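Local atomic coordinates of lipoprotein (Mycoplasma mycoides subsp. capri, PDB entry 7ADK), a protein that probably acts as a protease of the PA clan, being a lipoprotein of the DUF31 peptidase family whose substrate is not established here. Residues D524-Q527 with K528-Y531. Sequence-based numbering, arbitrary orientation.
Sequences DSEQ and KSKY
Ser529 folds back on the carbonyl of Glu526 and grips its O with two donors. The amide N of Ser529 lies 3.0 Å from Glu526 O, in a nearly straight bond (N-H...O 166°), and Ser529 OG approaches the same Glu526 O to 2.7 Å from the opposite face of the carbonyl plane. The hydroxyl gets there because OG sits between the backbone N and the carbonyl carbon of its own residue (chi1 57°). One residue on, Gln527 O receives the amide of Tyr531 at a Gln527 O to Tyr531 N distance of 2.9 Å, while its bond from Lys530 N is weak. Together these bonds close a tight turn in which Lys528 to Lys530 have helical backbone angles. Gln527 bends at chi2, turning its amide back toward Asp524, where NE2 meets OD1 of Asp524 at 2.9 Å, from above the carboxylate plane. The stronger bond of NE2 goes to the backbone O of Phe240. Gln527 CG lies in the plane of the Tyr531 ring, at its edge, 3.9 Å from Tyr531 CD2, and the amide and ring planes are 68° apart. On another side of the turn the aliphatic part of Lys528 lies along Asp524, with Lys528 CD 3.6 Å from Asp524 O. The turn belongs to the surface loop between strands 503-507 and 535-537, where Ser525 pairs with the backbone of Phe240 and Tyr531 touches Leu242 and Val244 and meets Phe741, of strand 737-747, edge-to-face.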
ATOM      1  N   ASP B 524     -13.580  36.128 -29.450  1.00 90.64           N
ATOM      2  CA  ASP B 524     -12.483  35.482 -30.188  1.00 90.64           C
ATOM      3  C   ASP B 524     -12.199  36.174 -31.542  1.00 90.64           C
ATOM      4  O   ASP B 524     -13.116  36.388 -32.330  1.00 90.64           O
ATOM      5  CB  ASP B 524     -12.807  33.993 -30.402  1.00 90.64           C
ATOM      6  CG  ASP B 524     -12.622  33.104 -29.162  1.00 90.64           C
ATOM      7  OD1 ASP B 524     -11.511  33.101 -28.587  1.00 90.64           O
ATOM      8  OD2 ASP B 524     -13.544  32.333 -28.820  1.00 90.64           O
ATOM      9  N   SER B 525     -10.934  36.513 -31.828  1.00 93.68           N
ATOM     10  CA  SER B 525     -10.543  37.343 -32.985  1.00 93.68           C
ATOM     11  C   SER B 525     -10.815  36.686 -34.339  1.00 93.68           C
ATOM     12  O   SER B 525     -11.500  37.247 -35.192  1.00 93.68           O
ATOM     13  CB  SER B 525      -9.045  37.673 -32.954  1.00 93.68           C
ATOM     14  OG  SER B 525      -8.713  38.519 -31.882  1.00 93.68           O
ATOM     15  N   GLU B 526     -10.229  35.511 -34.556  1.00 96.10           N
ATOM     16  CA  GLU B 526     -10.178  34.830 -35.858  1.00 96.10           C
ATOM     17  C   GLU B 526     -10.326  33.312 -35.722  1.00 96.10           C
ATOM     18  O   GLU B 526     -10.974  32.689 -36.559  1.00 96.10           O
ATOM     19  CB  GLU B 526      -8.885  35.238 -36.577  1.00 96.10           C
ATOM     20  CG  GLU B 526      -8.642  34.541 -37.923  1.00 96.10           C
ATOM     21  CD  GLU B 526      -7.846  33.228 -37.846  1.00 96.10           C
ATOM     22  OE1 GLU B 526      -7.444  32.795 -36.753  1.00 96.10           O
ATOM     23  OE2 GLU B 526      -7.519  32.667 -38.914  1.00 96.10           O
ATOM     24  N   GLN B 527      -9.843  32.717 -34.627  1.00 93.32           N
ATOM     25  CA  GLN B 527      -9.993  31.296 -34.343  1.00 93.32           C
ATOM     26  C   GLN B 527     -11.442  30.871 -34.069  1.00 93.32           C
ATOM     27  O   GLN B 527     -11.691  29.676 -34.037  1.00 93.32           O
ATOM     28  CB  GLN B 527      -9.001  30.830 -33.255  1.00 93.32           C
ATOM     29  CG  GLN B 527      -9.265  31.293 -31.811  1.00 93.32           C
ATOM     30  CD  GLN B 527      -8.941  32.755 -31.533  1.00 93.32           C
ATOM     31  OE1 GLN B 527      -8.365  33.476 -32.329  1.00 93.32           O
ATOM     32  NE2 GLN B 527      -9.312  33.287 -30.399  1.00 93.32           N
ATOM     33  N   LYS B 528     -12.426  31.784 -33.987  1.00 94.53           N
ATOM     34  CA  LYS B 528     -13.853  31.409 -34.097  1.00 94.53           C
ATOM     35  C   LYS B 528     -14.245  30.822 -35.459  1.00 94.53           C
ATOM     36  O   LYS B 528     -15.295  30.200 -35.579  1.00 94.53           O
ATOM     37  CB  LYS B 528     -14.790  32.558 -33.701  1.00 94.53           C
ATOM     38  CG  LYS B 528     -14.733  33.792 -34.606  1.00 94.53           C
ATOM     39  CD  LYS B 528     -15.732  34.893 -34.218  1.00 94.53           C
ATOM     40  CE  LYS B 528     -17.187  34.417 -34.326  1.00 94.53           C
ATOM     41  NZ  LYS B 528     -18.155  35.520 -34.186  1.00 94.53           N
ATOM     42  N   SER B 529     -13.391  30.954 -36.471  1.00 95.40           N
ATOM     43  CA  SER B 529     -13.468  30.153 -37.696  1.00 95.40           C
ATOM     44  C   SER B 529     -13.299  28.654 -37.407  1.00 95.40           C
ATOM     45  O   SER B 529     -14.103  27.853 -37.881  1.00 95.40           O
ATOM     46  CB  SER B 529     -12.433  30.640 -38.711  1.00 95.40           C
ATOM     47  OG  SER B 529     -11.124  30.596 -38.186  1.00 95.40           O
ATOM     48  N   LYS B 530     -12.311  28.251 -36.593  1.00 91.63           N
ATOM     49  CA  LYS B 530     -12.102  26.860 -36.166  1.00 91.63           C
ATOM     50  C   LYS B 530     -13.065  26.427 -35.056  1.00 91.63           C
ATOM     51  O   LYS B 530     -13.753  25.422 -35.201  1.00 91.63           O
ATOM     52  CB  LYS B 530     -10.635  26.649 -35.767  1.00 91.63           C
ATOM     53  CG  LYS B 530     -10.366  25.173 -35.449  1.00 91.63           C
ATOM     54  CD  LYS B 530      -8.892  24.892 -35.153  1.00 91.63           C
ATOM     55  CE  LYS B 530      -8.737  23.412 -34.804  1.00 91.63           C
ATOM     56  NZ  LYS B 530      -7.345  23.043 -34.480  1.00 91.63           N
ATOM     57  N   TYR B 531     -13.138  27.181 -33.966  1.00 89.56           N
ATOM     58  CA  TYR B 531     -13.953  26.868 -32.782  1.00 89.56           C
ATOM     59  C   TYR B 531     -15.407  27.357 -32.888  1.00 89.56           C
ATOM     60  O   TYR B 531     -16.010  27.833 -31.919  1.00 89.56           O
ATOM     61  CB  TYR B 531     -13.217  27.358 -31.537  1.00 89.56           C
ATOM     62  CG  TYR B 531     -11.815  26.797 -31.439  1.00 89.56           C
ATOM     63  CD1 TYR B 531     -11.634  25.425 -31.205  1.00 89.56           C
ATOM     64  CD2 TYR B 531     -10.699  27.641 -31.599  1.00 89.56           C
ATOM     65  CE1 TYR B 531     -10.337  24.889 -31.155  1.00 89.56           C
ATOM     66  CE2 TYR B 531      -9.400  27.111 -31.531  1.00 89.56           C
ATOM     67  CZ  TYR B 531      -9.219  25.730 -31.308  1.00 89.56           C
ATOM     68  OH  TYR B 531      -7.969  25.212 -31.249  1.00 89.56           O
TER